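Putative type VI secretion protein (Escherichia coli, PDB 6SK0) probably forms the trimeric puncturing tip of the type VI secretion system, and carries a phospholipase effector for delivery into target cells. Local coordinates at residues R505-K516 and L527-R537; G606-L614 and S648-G656. One frame throughout, in Å; residues are numbered along the deposited sequence.

Contact 1: residues R505-K516 and L527-R537; sequences RMEDKRGEEHIK and LNLGHNVDASR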
ATOM      1  N   ARG A 505      20.411  34.155 -12.698  1.00 54.36           N
ATOM      2  CA  ARG A 505      20.514  34.346 -14.135  1.00 54.36           C
ATOM      3  C   ARG A 505      19.127  34.333 -14.747  1.00 54.36           C
ATOM      4  O   ARG A 505      18.321  33.446 -14.456  1.00 54.36           O
ATOM      5  CB  ARG A 505      21.387  33.263 -14.767  1.00 54.36           C
ATOM      6  CG  ARG A 505      21.641  33.471 -16.239  1.00 54.36           C
ATOM      7  CD  ARG A 505      22.630  32.458 -16.774  1.00 54.36           C
ATOM      8  NE  ARG A 505      22.002  31.171 -17.042  1.00 54.36           N
ATOM      9  CZ  ARG A 505      22.607  30.001 -16.886  1.00 54.36           C
ATOM     10  NH1 ARG A 505      21.962  28.878 -17.157  1.00 54.36           N
ATOM     11  NH2 ARG A 505      23.860  29.956 -16.462  1.00 54.36           N
ATOM     12  N   MET A 506      18.852  35.323 -15.587  1.00 56.12           N
ATOM     13  CA  MET A 506      17.613  35.400 -16.346  1.00 56.12           C
ATOM     14  C   MET A 506      17.962  35.379 -17.823  1.00 56.12           C
ATOM     15  O   MET A 506      18.634  36.287 -18.318  1.00 56.12           O
ATOM     16  CB  MET A 506      16.823  36.654 -15.984  1.00 56.12           C
ATOM     17  CG  MET A 506      16.285  36.639 -14.574  1.00 56.12           C
ATOM     18  SD  MET A 506      15.136  37.974 -14.228  1.00 56.12           S
ATOM     19  CE  MET A 506      14.611  37.556 -12.573  1.00 56.12           C
ATOM     20  N   GLU A 507      17.527  34.338 -18.515  1.00 56.44           N
ATOM     21  CA  GLU A 507      17.766  34.184 -19.940  1.00 56.44           C
ATOM     22  C   GLU A 507      16.565  34.726 -20.700  1.00 56.44           C
ATOM     23  O   GLU A 507      15.445  34.247 -20.516  1.00 56.44           O
ATOM     24  CB  GLU A 507      18.019  32.722 -20.287  1.00 56.44           C
ATOM     25  CG  GLU A 507      17.970  32.416 -21.760  1.00 56.44           C
ATOM     26  CD  GLU A 507      19.093  33.080 -22.525  1.00 56.44           C
ATOM     27  OE1 GLU A 507      20.228  32.566 -22.498  1.00 56.44           O
ATOM     28  OE2 GLU A 507      18.841  34.119 -23.160  1.00 56.44           O
ATOM     29  N   ASP A 508      16.803  35.709 -21.559  1.00 58.89           N
ATOM     30  CA  ASP A 508      15.740  36.412 -22.260  1.00 58.89           C
ATOM     31  C   ASP A 508      15.450  35.876 -23.649  1.00 58.89           C
ATOM     32  O   ASP A 508      14.497  36.342 -24.277  1.00 58.89           O
ATOM     33  CB  ASP A 508      16.079  37.892 -22.382  1.00 58.89           C
ATOM     34  CG  ASP A 508      15.852  38.637 -21.113  1.00 58.89           C
ATOM     35  OD1 ASP A 508      15.144  39.658 -21.180  1.00 58.89           O
ATOM     36  OD2 ASP A 508      16.352  38.197 -20.056  1.00 58.89           O
ATOM     37  N   LYS A 509      16.239  34.937 -24.150  1.00 57.44           N
ATOM     38  CA  LYS A 509      16.049  34.478 -25.518  1.00 57.44           C
ATOM     39  C   LYS A 509      14.632  33.958 -25.697  1.00 57.44           C
ATOM     40  O   LYS A 509      14.209  33.030 -25.003  1.00 57.44           O
ATOM     41  CB  LYS A 509      17.071  33.403 -25.865  1.00 57.44           C
ATOM     42  CG  LYS A 509      16.940  32.894 -27.279  1.00 57.44           C
ATOM     43  CD  LYS A 509      17.529  31.520 -27.430  1.00 57.44           C
ATOM     44  CE  LYS A 509      18.246  31.399 -28.752  1.00 57.44           C
ATOM     45  NZ  LYS A 509      18.778  30.032 -28.942  1.00 57.44           N
ATOM     46  N   ARG A 510      13.893  34.589 -26.606  1.00 57.55           N
ATOM     47  CA  ARG A 510      12.470  34.319 -26.750  1.00 57.55           C
ATOM     48  C   ARG A 510      12.226  32.857 -27.086  1.00 57.55           C
ATOM     49  O   ARG A 510      12.935  32.265 -27.903  1.00 57.55           O
ATOM     50  CB  ARG A 510      11.870  35.217 -27.827  1.00 57.55           C
ATOM     51  CG  ARG A 510      12.054  36.693 -27.565  1.00 57.55           C
ATOM     52  CD  ARG A 510      11.693  37.055 -26.142  1.00 57.55           C
ATOM     53  NE  ARG A 510      11.508  38.494 -25.989  1.00 57.55           N
ATOM     54  CZ  ARG A 510      12.483  39.354 -25.716  1.00 57.55           C
ATOM     55  NH1 ARG A 510      12.205  40.642 -25.605  1.00 57.55           N
ATOM     56  NH2 ARG A 510      13.727  38.930 -25.551  1.00 57.55           N
ATOM     57  N   GLY A 511      11.225  32.276 -26.438  1.00 54.41           N
ATOM     58  CA  GLY A 511      10.942  30.873 -26.589  1.00 54.41           C
ATOM     59  C   GLY A 511      11.872  29.952 -25.838  1.00 54.41           C
ATOM     60  O   GLY A 511      11.618  28.746 -25.805  1.00 54.41           O
ATOM     61  N   GLU A 512      12.954  30.470 -25.260  1.00 54.04           N
ATOM     62  CA  GLU A 512      13.854  29.674 -24.436  1.00 54.04           C
ATOM     63  C   GLU A 512      14.226  30.413 -23.162  1.00 54.04           C
ATOM     64  O   GLU A 512      15.368  30.339 -22.708  1.00 54.04           O
ATOM     65  CB  GLU A 512      15.117  29.285 -25.200  1.00 54.04           C
ATOM     66  CG  GLU A 512      14.846  28.546 -26.488  1.00 54.04           C
ATOM     67  CD  GLU A 512      16.109  28.149 -27.207  1.00 54.04           C
ATOM     68  OE1 GLU A 512      16.007  27.507 -28.271  1.00 54.04           O
ATOM     69  OE2 GLU A 512      17.205  28.474 -26.712  1.00 54.04           O
ATOM     70  N   GLU A 513      13.275  31.126 -22.579  1.00 53.01           N
ATOM     71  CA  GLU A 513      13.542  31.891 -21.375  1.00 53.01           C
ATOM     72  C   GLU A 513      13.767  30.961 -20.196  1.00 53.01           C
ATOM     73  O   GLU A 513      13.163  29.892 -20.099  1.00 53.01           O
ATOM     74  CB  GLU A 513      12.380  32.836 -21.083  1.00 53.01           C
ATOM     75  CG  GLU A 513      11.925  33.653 -22.276  1.00 53.01           C
ATOM     76  CD  GLU A 513      10.908  32.927 -23.141  1.00 53.01           C
ATOM     77  OE1 GLU A 513      10.748  31.701 -22.984  1.00 53.01           O
ATOM     78  OE2 GLU A 513      10.270  33.580 -23.983  1.00 53.01           O
ATOM     79  N   HIS A 514      14.657  31.363 -19.299  1.00 51.14           N
ATOM     80  CA  HIS A 514      14.814  30.616 -18.068  1.00 51.14           C
ATOM     81  C   HIS A 514      15.342  31.530 -16.982  1.00 51.14           C
ATOM     82  O   HIS A 514      15.913  32.589 -17.245  1.00 51.14           O
ATOM     83  CB  HIS A 514      15.721  29.388 -18.241  1.00 51.14           C
ATOM     84  CG  HIS A 514      17.161  29.706 -18.485  1.00 51.14           C
ATOM     85  ND1 HIS A 514      17.966  30.308 -17.544  1.00 51.14           N
ATOM     86  CD2 HIS A 514      17.952  29.462 -19.553  1.00 51.14           C
ATOM     87  CE1 HIS A 514      19.183  30.444 -18.032  1.00 51.14           C
ATOM     88  NE2 HIS A 514      19.204  29.935 -19.248  1.00 51.14           N
ATOM     89  N   ILE A 515      15.121  31.099 -15.753  1.00 48.50           N
ATOM     90  CA  ILE A 515      15.669  31.733 -14.570  1.00 48.50           C
ATOM     91  C   ILE A 515      16.457  30.676 -13.823  1.00 48.50           C
ATOM     92  O   ILE A 515      15.959  29.568 -13.601  1.00 48.50           O
ATOM     93  CB  ILE A 515      14.568  32.331 -13.680  1.00 48.50           C
ATOM     94  CG1 ILE A 515      13.836  33.442 -14.430  1.00 48.50           C
ATOM     95  CG2 ILE A 515      15.150  32.832 -12.376  1.00 48.50           C
ATOM     96  CD1 ILE A 515      12.657  33.974 -13.708  1.00 48.50           C
ATOM     97  N   LYS A 516      17.685  31.003 -13.463  1.00 48.80           N
ATOM     98  CA  LYS A 516      18.531  30.107 -12.695  1.00 48.80           C
ATOM     99  C   LYS A 516      18.952  30.814 -11.419  1.00 48.80           C
ATOM    100  O   LYS A 516      19.549  31.892 -11.467  1.00 48.80           O
ATOM    101  CB  LYS A 516      19.747  29.666 -13.505  1.00 48.80           C
ATOM    102  CG  LYS A 516      20.680  28.774 -12.739  1.00 48.80           C
ATOM    103  CD  LYS A 516      21.927  28.482 -13.534  1.00 48.80           C
ATOM    104  CE  LYS A 516      22.132  26.997 -13.686  1.00 48.80           C
ATOM    105  NZ  LYS A 516      23.512  26.686 -14.135  1.00 48.80           N
ATOM    106  N   LEU A 527      17.697  26.362  -8.176  1.00 42.93           N
ATOM    107  CA  LEU A 527      16.330  26.393  -8.662  1.00 42.93           C
ATOM    108  C   LEU A 527      16.397  26.834 -10.115  1.00 42.93           C
ATOM    109  O   LEU A 527      16.855  27.939 -10.413  1.00 42.93           O
ATOM    110  CB  LEU A 527      15.460  27.327  -7.835  1.00 42.93           C
ATOM    111  CG  LEU A 527      14.049  27.485  -8.393  1.00 42.93           C
ATOM    112  CD1 LEU A 527      13.227  26.244  -8.126  1.00 42.93           C
ATOM    113  CD2 LEU A 527      13.390  28.703  -7.817  1.00 42.93           C
ATOM    114  N   ASN A 528      15.971  25.961 -11.013  1.00 43.49           N
ATOM    115  CA  ASN A 528      15.977  26.225 -12.444  1.00 43.49           C
ATOM    116  C   ASN A 528      14.539  26.285 -12.929  1.00 43.49           C
ATOM    117  O   ASN A 528      13.795  25.310 -12.794  1.00 43.49           O
ATOM    118  CB  ASN A 528      16.767  25.156 -13.191  1.00 43.49           C
ATOM    119  CG  ASN A 528      18.188  25.042 -12.700  1.00 43.49           C
ATOM    120  OD1 ASN A 528      18.909  26.028 -12.637  1.00 43.49           O
ATOM    121  ND2 ASN A 528      18.593  23.841 -12.334  1.00 43.49           N
ATOM    122  N   LEU A 529      14.148  27.425 -13.479  1.00 44.08           N
ATOM    123  CA  LEU A 529      12.795  27.636 -13.963  1.00 44.08           C
ATOM    124  C   LEU A 529      12.807  27.831 -15.468  1.00 44.08           C
ATOM    125  O   LEU A 529      13.572  28.647 -15.984  1.00 44.08           O
ATOM    126  CB  LEU A 529      12.153  28.846 -13.288  1.00 44.08           C
ATOM    127  CG  LEU A 529      12.142  28.876 -11.764  1.00 44.08           C
ATOM    128  CD1 LEU A 529      11.435  30.123 -11.281  1.00 44.08           C
ATOM    129  CD2 LEU A 529      11.486  27.624 -11.200  1.00 44.08           C
ATOM    130  N   GLY A 530      11.965  27.084 -16.161  1.00 46.39           N
ATOM    131  CA  GLY A 530      11.727  27.326 -17.573  1.00 46.39           C
ATOM    132  C   GLY A 530      12.581  26.449 -18.459  1.00 46.39           C
ATOM    133  O   GLY A 530      12.600  25.236 -18.303  1.00 46.39           O
ATOM    134  N   HIS A 531      13.270  27.076 -19.409  1.00 49.77           N
ATOM    135  CA  HIS A 531      14.055  26.377 -20.424  1.00 49.77           C
ATOM    136  C   HIS A 531      15.459  26.161 -19.871  1.00 49.77           C
ATOM    137  O   HIS A 531      16.397  26.906 -20.141  1.00 49.77           O
ATOM    138  CB  HIS A 531      14.058  27.175 -21.721  1.00 49.77           C
ATOM    139  CG  HIS A 531      14.808  26.526 -22.839  1.00 49.77           C
ATOM    140  ND1 HIS A 531      14.208  25.692 -23.755  1.00 49.77           N
ATOM    141  CD2 HIS A 531      16.108  26.603 -23.199  1.00 49.77           C
ATOM    142  CE1 HIS A 531      15.108  25.277 -24.625  1.00 49.77           C
ATOM    143  NE2 HIS A 531      16.270  25.815 -24.308  1.00 49.77           N
ATOM    144  N   ASN A 532      15.594  25.111 -19.076  1.00 48.55           N
ATOM    145  CA  ASN A 532      16.806  24.894 -18.304  1.00 48.55           C
ATOM    146  C   ASN A 532      17.886  24.258 -19.167  1.00 48.55           C
ATOM    147  O   ASN A 532      17.663  23.231 -19.809  1.00 48.55           O
ATOM    148  CB  ASN A 532      16.490  24.033 -17.085  1.00 48.55           C
ATOM    149  CG  ASN A 532      15.272  24.531 -16.335  1.00 48.55           C
ATOM    150  OD1 ASN A 532      15.160  25.714 -16.044  1.00 48.55           O
ATOM    151  ND2 ASN A 532      14.349  23.633 -16.033  1.00 48.55           N
ATOM    152  N   VAL A 533      19.056  24.881 -19.190  1.00 52.59           N
ATOM    153  CA  VAL A 533      20.141  24.470 -20.064  1.00 52.59           C
ATOM    154  C   VAL A 533      21.343  24.084 -19.220  1.00 52.59           C
ATOM    155  O   VAL A 533      21.461  24.453 -18.051  1.00 52.59           O
ATOM    156  CB  VAL A 533      20.520  25.572 -21.072  1.00 52.59           C
ATOM    157  CG1 VAL A 533      19.365  25.844 -22.004  1.00 52.59           C
ATOM    158  CG2 VAL A 533      20.931  26.833 -20.344  1.00 52.59           C
ATOM    159  N   ASP A 534      22.245  23.331 -19.832  1.00 57.00           N
ATOM    160  CA  ASP A 534      23.481  22.952 -19.171  1.00 57.00           C
ATOM    161  C   ASP A 534      24.539  24.023 -19.427  1.00 57.00           C
ATOM    162  O   ASP A 534      24.253  25.094 -19.962  1.00 57.00           O
ATOM    163  CB  ASP A 534      23.939  21.569 -19.630  1.00 57.00           C
ATOM    164  CG  ASP A 534      24.000  21.435 -21.136  1.00 57.00           C
ATOM    165  OD1 ASP A 534      24.168  22.452 -21.838  1.00 57.00           O
ATOM    166  OD2 ASP A 534      23.880  20.297 -21.627  1.00 57.00           O
ATOM    167  N   ALA A 535      25.783  23.731 -19.047  1.00 58.68           N
ATOM    168  CA  ALA A 535      26.860  24.701 -19.211  1.00 58.68           C
ATOM    169  C   ALA A 535      27.097  25.029 -20.677  1.00 58.68           C
ATOM    170  O   ALA A 535      27.427  26.168 -21.019  1.00 58.68           O
ATOM    171  CB  ALA A 535      28.136  24.175 -18.562  1.00 58.68           C
ATOM    172  N   SER A 536      26.928  24.047 -21.561  1.00 59.22           N
ATOM    173  CA  SER A 536      27.048  24.288 -22.992  1.00 59.22           C
ATOM    174  C   SER A 536      25.761  24.811 -23.608  1.00 59.22           C
ATOM    175  O   SER A 536      25.616  24.762 -24.831  1.00 59.22           O
ATOM    176  CB  SER A 536      27.480  23.009 -23.708  1.00 59.22           C
ATOM    177  OG  SER A 536      26.365  22.317 -24.235  1.00 59.22           O
ATOM    178  N   ARG A 537      24.824  25.285 -22.788  1.00 59.12           N
ATOM    179  CA  ARG A 537      23.588  25.927 -23.219  1.00 59.12           C
ATOM    180  C   ARG A 537      22.666  24.983 -23.975  1.00 59.12           C
ATOM    181  O   ARG A 537      21.771  25.435 -24.688  1.00 59.12           O
ATOM    182  CB  ARG A 537      23.868  27.170 -24.066  1.00 59.12           C
ATOM    183  CG  ARG A 537      24.755  28.175 -23.369  1.00 59.12           C
ATOM    184  CD  ARG A 537      24.490  29.582 -23.853  1.00 59.12           C
ATOM    185  NE  ARG A 537      25.295  30.559 -23.127  1.00 59.12           N
ATOM    186  CZ  ARG A 537      25.086  31.869 -23.165  1.00 59.12           C
ATOM    187  NH1 ARG A 537      24.095  32.361 -23.893  1.00 59.12           N
ATOM    188  NH2 ARG A 537      25.866  32.687 -22.474  1.00 59.12           N
TER
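The side chain of Glu512 lies flat along one face of the His531 imidazole: its CB makes a CH-pi contact 3.6 Å from the ring centroid, and its carboxylate continues over the ring with the two planes only 12° apart. CG of His531 stands anti to the backbone N (chi1 -179°), which lays the ring against the turn Lys509–Glu512; Lys509 NZ holds the far end of Glu512 in a salt bridge to OE2 at 3.1 Å. Beside this stack, strands 514-516 and 527-529 run antiparallel. Ile515 and Leu529 form a hydrogen-bonded pair, Ile515 N to Leu529 O at 2.9 Å and Leu529 N to Ile515 O at 2.8 Å, with their side chains on the same face. A third backbone bond, His531 N to Glu513 O at 2.9 Å, lies where the chain turns a corner at Gly530 and His531, the latter centring an inverse gamma turn. Past this corner, CG2 of Val533 packs 3.7 Å from NE2 of His514, whose ring has Glu507 CB over the centre of one face. Lys516 lays its aliphatic chain alongside Asn528, CG 3.3 Å from OD1, whereas Asn528 ND2 bonds to Glu545. The hairpin 514-519/525-529 sits between strands 503-507 and 539-548, and His531 meets Tyr521 of the second subunit edge-to-face.

Contact 2: residues G606-L614 and S648-G656; sequences GDISCQQRL and SESVGIMSG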
ATOM      1  N   GLY A 606     -14.589  -1.997   7.294  1.00 47.88           N
ATOM      2  CA  GLY A 606     -13.439  -1.127   7.293  1.00 47.88           C
ATOM      3  C   GLY A 606     -13.648   0.110   8.147  1.00 47.88           C
ATOM      4  O   GLY A 606     -14.726   0.358   8.682  1.00 47.88           O
ATOM      5  N   ASP A 607     -12.583   0.897   8.275  1.00 46.39           N
ATOM      6  CA  ASP A 607     -12.606   2.134   9.057  1.00 46.39           C
ATOM      7  C   ASP A 607     -12.970   3.289   8.128  1.00 46.39           C
ATOM      8  O   ASP A 607     -12.119   3.975   7.561  1.00 46.39           O
ATOM      9  CB  ASP A 607     -11.260   2.348   9.739  1.00 46.39           C
ATOM     10  CG  ASP A 607     -11.252   3.529  10.695  1.00 46.39           C
ATOM     11  OD1 ASP A 607     -10.172   3.821  11.254  1.00 46.39           O
ATOM     12  OD2 ASP A 607     -12.302   4.171  10.890  1.00 46.39           O
ATOM     13  N   ILE A 608     -14.274   3.507   7.975  1.00 44.87           N
ATOM     14  CA  ILE A 608     -14.722   4.595   7.117  1.00 44.87           C
ATOM     15  C   ILE A 608     -14.477   5.939   7.781  1.00 44.87           C
ATOM     16  O   ILE A 608     -14.186   6.922   7.100  1.00 44.87           O
ATOM     17  CB  ILE A 608     -16.203   4.410   6.741  1.00 44.87           C
ATOM     18  CG1 ILE A 608     -16.371   3.199   5.826  1.00 44.87           C
ATOM     19  CG2 ILE A 608     -16.754   5.650   6.070  1.00 44.87           C
ATOM     20  CD1 ILE A 608     -15.488   3.231   4.605  1.00 44.87           C
ATOM     21  N   SER A 609     -14.556   5.998   9.109  1.00 44.65           N
ATOM     22  CA  SER A 609     -14.513   7.273   9.817  1.00 44.65           C
ATOM     23  C   SER A 609     -13.227   8.039   9.525  1.00 44.65           C
ATOM     24  O   SER A 609     -13.263   9.222   9.174  1.00 44.65           O
ATOM     25  CB  SER A 609     -14.665   7.029  11.314  1.00 44.65           C
ATOM     26  OG  SER A 609     -14.347   8.187  12.048  1.00 44.65           O
ATOM     27  N   CYS A 610     -12.080   7.383   9.676  1.00 44.03           N
ATOM     28  CA  CYS A 610     -10.815   8.073   9.468  1.00 44.03           C
ATOM     29  C   CYS A 610     -10.607   8.442   8.006  1.00 44.03           C
ATOM     30  O   CYS A 610      -9.985   9.459   7.719  1.00 44.03           O
ATOM     31  CB  CYS A 610      -9.659   7.223   9.987  1.00 44.03           C
ATOM     32  SG  CYS A 610      -9.078   6.002   8.824  1.00 44.03           S
ATOM     33  N   GLN A 611     -11.153   7.664   7.073  1.00 41.90           N
ATOM     34  CA  GLN A 611     -11.032   8.020   5.663  1.00 41.90           C
ATOM     35  C   GLN A 611     -11.932   9.197   5.302  1.00 41.90           C
ATOM     36  O   GLN A 611     -11.551  10.052   4.500  1.00 41.90           O
ATOM     37  CB  GLN A 611     -11.337   6.805   4.789  1.00 41.90           C
ATOM     38  CG  GLN A 611     -10.309   5.687   4.905  1.00 41.90           C
ATOM     39  CD  GLN A 611      -8.900   6.127   4.542  1.00 41.90           C
ATOM     40  OE1 GLN A 611      -8.704   6.951   3.659  1.00 41.90           O
ATOM     41  NE2 GLN A 611      -7.915   5.573   5.226  1.00 41.90           N
ATOM     42  N   GLN A 612     -13.128   9.259   5.883  1.00 43.45           N
ATOM     43  CA  GLN A 612     -13.988  10.423   5.703  1.00 43.45           C
ATOM     44  C   GLN A 612     -13.342  11.669   6.292  1.00 43.45           C
ATOM     45  O   GLN A 612     -13.359  12.746   5.682  1.00 43.45           O
ATOM     46  CB  GLN A 612     -15.347  10.153   6.347  1.00 43.45           C
ATOM     47  CG  GLN A 612     -16.384  11.204   6.089  1.00 43.45           C
ATOM     48  CD  GLN A 612     -17.278  10.848   4.935  1.00 43.45           C
ATOM     49  OE1 GLN A 612     -17.567   9.681   4.690  1.00 43.45           O
ATOM     50  NE2 GLN A 612     -17.718  11.855   4.209  1.00 43.45           N
ATOM     51  N   ARG A 613     -12.745  11.530   7.471  1.00 43.60           N
ATOM     52  CA  ARG A 613     -12.001  12.630   8.064  1.00 43.60           C
ATOM     53  C   ARG A 613     -10.815  13.025   7.195  1.00 43.60           C
ATOM     54  O   ARG A 613     -10.494  14.208   7.076  1.00 43.60           O
ATOM     55  CB  ARG A 613     -11.546  12.233   9.462  1.00 43.60           C
ATOM     56  CG  ARG A 613     -10.922  13.331  10.275  1.00 43.60           C
ATOM     57  CD  ARG A 613     -10.974  12.991  11.757  1.00 43.60           C
ATOM     58  NE  ARG A 613     -10.451  11.657  12.050  1.00 43.60           N
ATOM     59  CZ  ARG A 613     -11.205  10.589  12.299  1.00 43.60           C
ATOM     60  NH1 ARG A 613     -12.525  10.688  12.279  1.00 43.60           N
ATOM     61  NH2 ARG A 613     -10.640   9.422  12.554  1.00 43.60           N
ATOM     62  N   LEU A 614     -10.156  12.048   6.574  1.00 41.35           N
ATOM     63  CA  LEU A 614      -9.055  12.353   5.673  1.00 41.35           C
ATOM     64  C   LEU A 614      -9.541  13.127   4.460  1.00 41.35           C
ATOM     65  O   LEU A 614      -8.864  14.043   3.996  1.00 41.35           O
ATOM     66  CB  LEU A 614      -8.356  11.068   5.239  1.00 41.35           C
ATOM     67  CG  LEU A 614      -7.150  11.248   4.318  1.00 41.35           C
ATOM     68  CD1 LEU A 614      -6.064  12.038   5.025  1.00 41.35           C
ATOM     69  CD2 LEU A 614      -6.618   9.905   3.846  1.00 41.35           C
ATOM     70  N   SER A 648      -1.885   6.277  14.115  1.00 41.57           N
ATOM     71  CA  SER A 648      -3.073   6.171  14.942  1.00 41.57           C
ATOM     72  C   SER A 648      -4.327   5.826  14.168  1.00 41.57           C
ATOM     73  O   SER A 648      -5.342   5.502  14.785  1.00 41.57           O
ATOM     74  CB  SER A 648      -3.318   7.481  15.701  1.00 41.57           C
ATOM     75  OG  SER A 648      -2.217   7.805  16.516  1.00 41.57           O
ATOM     76  N   GLU A 649      -4.291   5.886  12.850  1.00 41.04           N
ATOM     77  CA  GLU A 649      -5.494   5.737  12.057  1.00 41.04           C
ATOM     78  C   GLU A 649      -5.284   4.643  11.032  1.00 41.04           C
ATOM     79  O   GLU A 649      -4.379   3.822  11.168  1.00 41.04           O
ATOM     80  CB  GLU A 649      -5.870   7.057  11.391  1.00 41.04           C
ATOM     81  CG  GLU A 649      -6.100   8.159  12.388  1.00 41.04           C
ATOM     82  CD  GLU A 649      -7.060   9.217  11.900  1.00 41.04           C
ATOM     83  OE1 GLU A 649      -7.142   9.442  10.678  1.00 41.04           O
ATOM     84  OE2 GLU A 649      -7.743   9.822  12.745  1.00 41.04           O
ATOM     85  N   SER A 650      -6.133   4.600  10.029  1.00 39.90           N
ATOM     86  CA  SER A 650      -6.117   3.500   9.092  1.00 39.90           C
ATOM     87  C   SER A 650      -5.342   3.844   7.830  1.00 39.90           C
ATOM     88  O   SER A 650      -5.203   5.007   7.451  1.00 39.90           O
ATOM     89  CB  SER A 650      -7.540   3.087   8.736  1.00 39.90           C
ATOM     90  OG  SER A 650      -8.122   2.383   9.809  1.00 39.90           O
ATOM     91  N   VAL A 651      -4.824   2.811   7.194  1.00 36.40           N
ATOM     92  CA  VAL A 651      -4.295   2.897   5.846  1.00 36.40           C
ATOM     93  C   VAL A 651      -5.359   2.340   4.919  1.00 36.40           C
ATOM     94  O   VAL A 651      -5.765   1.180   5.048  1.00 36.40           O
ATOM     95  CB  VAL A 651      -2.968   2.137   5.711  1.00 36.40           C
ATOM     96  CG1 VAL A 651      -2.526   2.094   4.270  1.00 36.40           C
ATOM     97  CG2 VAL A 651      -1.906   2.772   6.594  1.00 36.40           C
ATOM     98  N   GLY A 652      -5.837   3.174   4.005  1.00 36.46           N
ATOM     99  CA  GLY A 652      -6.839   2.783   3.037  1.00 36.46           C
ATOM    100  C   GLY A 652      -6.230   2.709   1.648  1.00 36.46           C
ATOM    101  O   GLY A 652      -5.617   3.663   1.176  1.00 36.46           O
ATOM    102  N   ILE A 653      -6.402   1.561   1.015  1.00 36.32           N
ATOM    103  CA  ILE A 653      -6.003   1.357  -0.365  1.00 36.32           C
ATOM    104  C   ILE A 653      -7.266   1.108  -1.166  1.00 36.32           C
ATOM    105  O   ILE A 653      -8.005   0.157  -0.891  1.00 36.32           O
ATOM    106  CB  ILE A 653      -5.008   0.200  -0.509  1.00 36.32           C
ATOM    107  CG1 ILE A 653      -3.760   0.487   0.316  1.00 36.32           C
ATOM    108  CG2 ILE A 653      -4.662  -0.024  -1.964  1.00 36.32           C
ATOM    109  CD1 ILE A 653      -2.852  -0.673   0.445  1.00 36.32           C
ATOM    110  N   MET A 654      -7.531   1.980  -2.126  1.00 39.25           N
ATOM    111  CA  MET A 654      -8.698   1.884  -2.983  1.00 39.25           C
ATOM    112  C   MET A 654      -8.246   1.782  -4.427  1.00 39.25           C
ATOM    113  O   MET A 654      -7.332   2.485  -4.855  1.00 39.25           O
ATOM    114  CB  MET A 654      -9.626   3.087  -2.815  1.00 39.25           C
ATOM    115  CG  MET A 654     -10.291   3.186  -1.469  1.00 39.25           C
ATOM    116  SD  MET A 654      -9.204   3.810  -0.180  1.00 39.25           S
ATOM    117  CE  MET A 654     -10.381   4.681   0.853  1.00 39.25           C
ATOM    118  N   SER A 655      -8.887   0.904  -5.174  1.00 38.81           N
ATOM    119  CA  SER A 655      -8.621   0.784  -6.592  1.00 38.81           C
ATOM    120  C   SER A 655      -9.949   0.605  -7.298  1.00 38.81           C
ATOM    121  O   SER A 655     -10.760  -0.224  -6.884  1.00 38.81           O
ATOM    122  CB  SER A 655      -7.681  -0.390  -6.887  1.00 38.81           C
ATOM    123  OG  SER A 655      -8.244  -1.618  -6.468  1.00 38.81           O
ATOM    124  N   GLY A 656     -10.184   1.411  -8.330  1.00 39.93           N
ATOM    125  CA  GLY A 656     -11.304   1.136  -9.209  1.00 39.93           C
ATOM    126  C   GLY A 656     -11.161  -0.212  -9.880  1.00 39.93           C
ATOM    127  O   GLY A 656     -12.138  -0.933 -10.070  1.00 39.93           O
TER
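Helix 608-614 crosses strand 651-655 almost at a right angle (-80°), the axes 9.2 Å apart at their closest, and the helix start lies beside the loop that leads into the strand. Asp607, the N-cap residue, splits its carboxylate between the two: OD2 accepts a weak capping bond from Cys610 N, while OD1 uses its anti lone pair to take the hydroxyl of Ser650, OG to OD1 2.9 Å. Cys610 SG sits 3.3 Å from Ser650 CB and receives a weak bond from Ser650 N; chi1 of 84° places the sulfur between the cysteine's N and carbonyl carbon, facing the loop. Arg613 offers the edge of its guanidinium to Glu649, NH2 to OE2 2.9 Å with a 160° angle at the hydrogen, although the oxygen is met from above the carboxylate plane. Ser609 OG takes Arg613 NH1 and limits its rotation. Gln611 slides past Met654, OE1 4.0 Å from CE; its amide bonds to Arg643 and Leu642 of the third subunit. Glu649 OE2 is also salt-bridged to Arg640 of the third subunit, so this carboxylate is shared by two arginines of different chains, which would favour its ionised form and ties the helix-strand contact to trimer assembly.

Contacts 1 and 2 follow each other along an elongated chain, their centres 44 Å apart and their nearest atoms about 27 Å apart, so they do not touch. They differ in the way the sheet is built: contact 1 lies in an antiparallel sheet whose strand pairing here is between strands of the same chain, whereas the strand of contact 2 pairs in parallel with strands of both other subunits, and a helix packs on it. Both reach the second subunit, and each also meets the third, lightly at contact 1 and through charged and amide groups at contact 2. Together they sample two modes of construction along a trimeric spike, consistent with a rigid puncturing device.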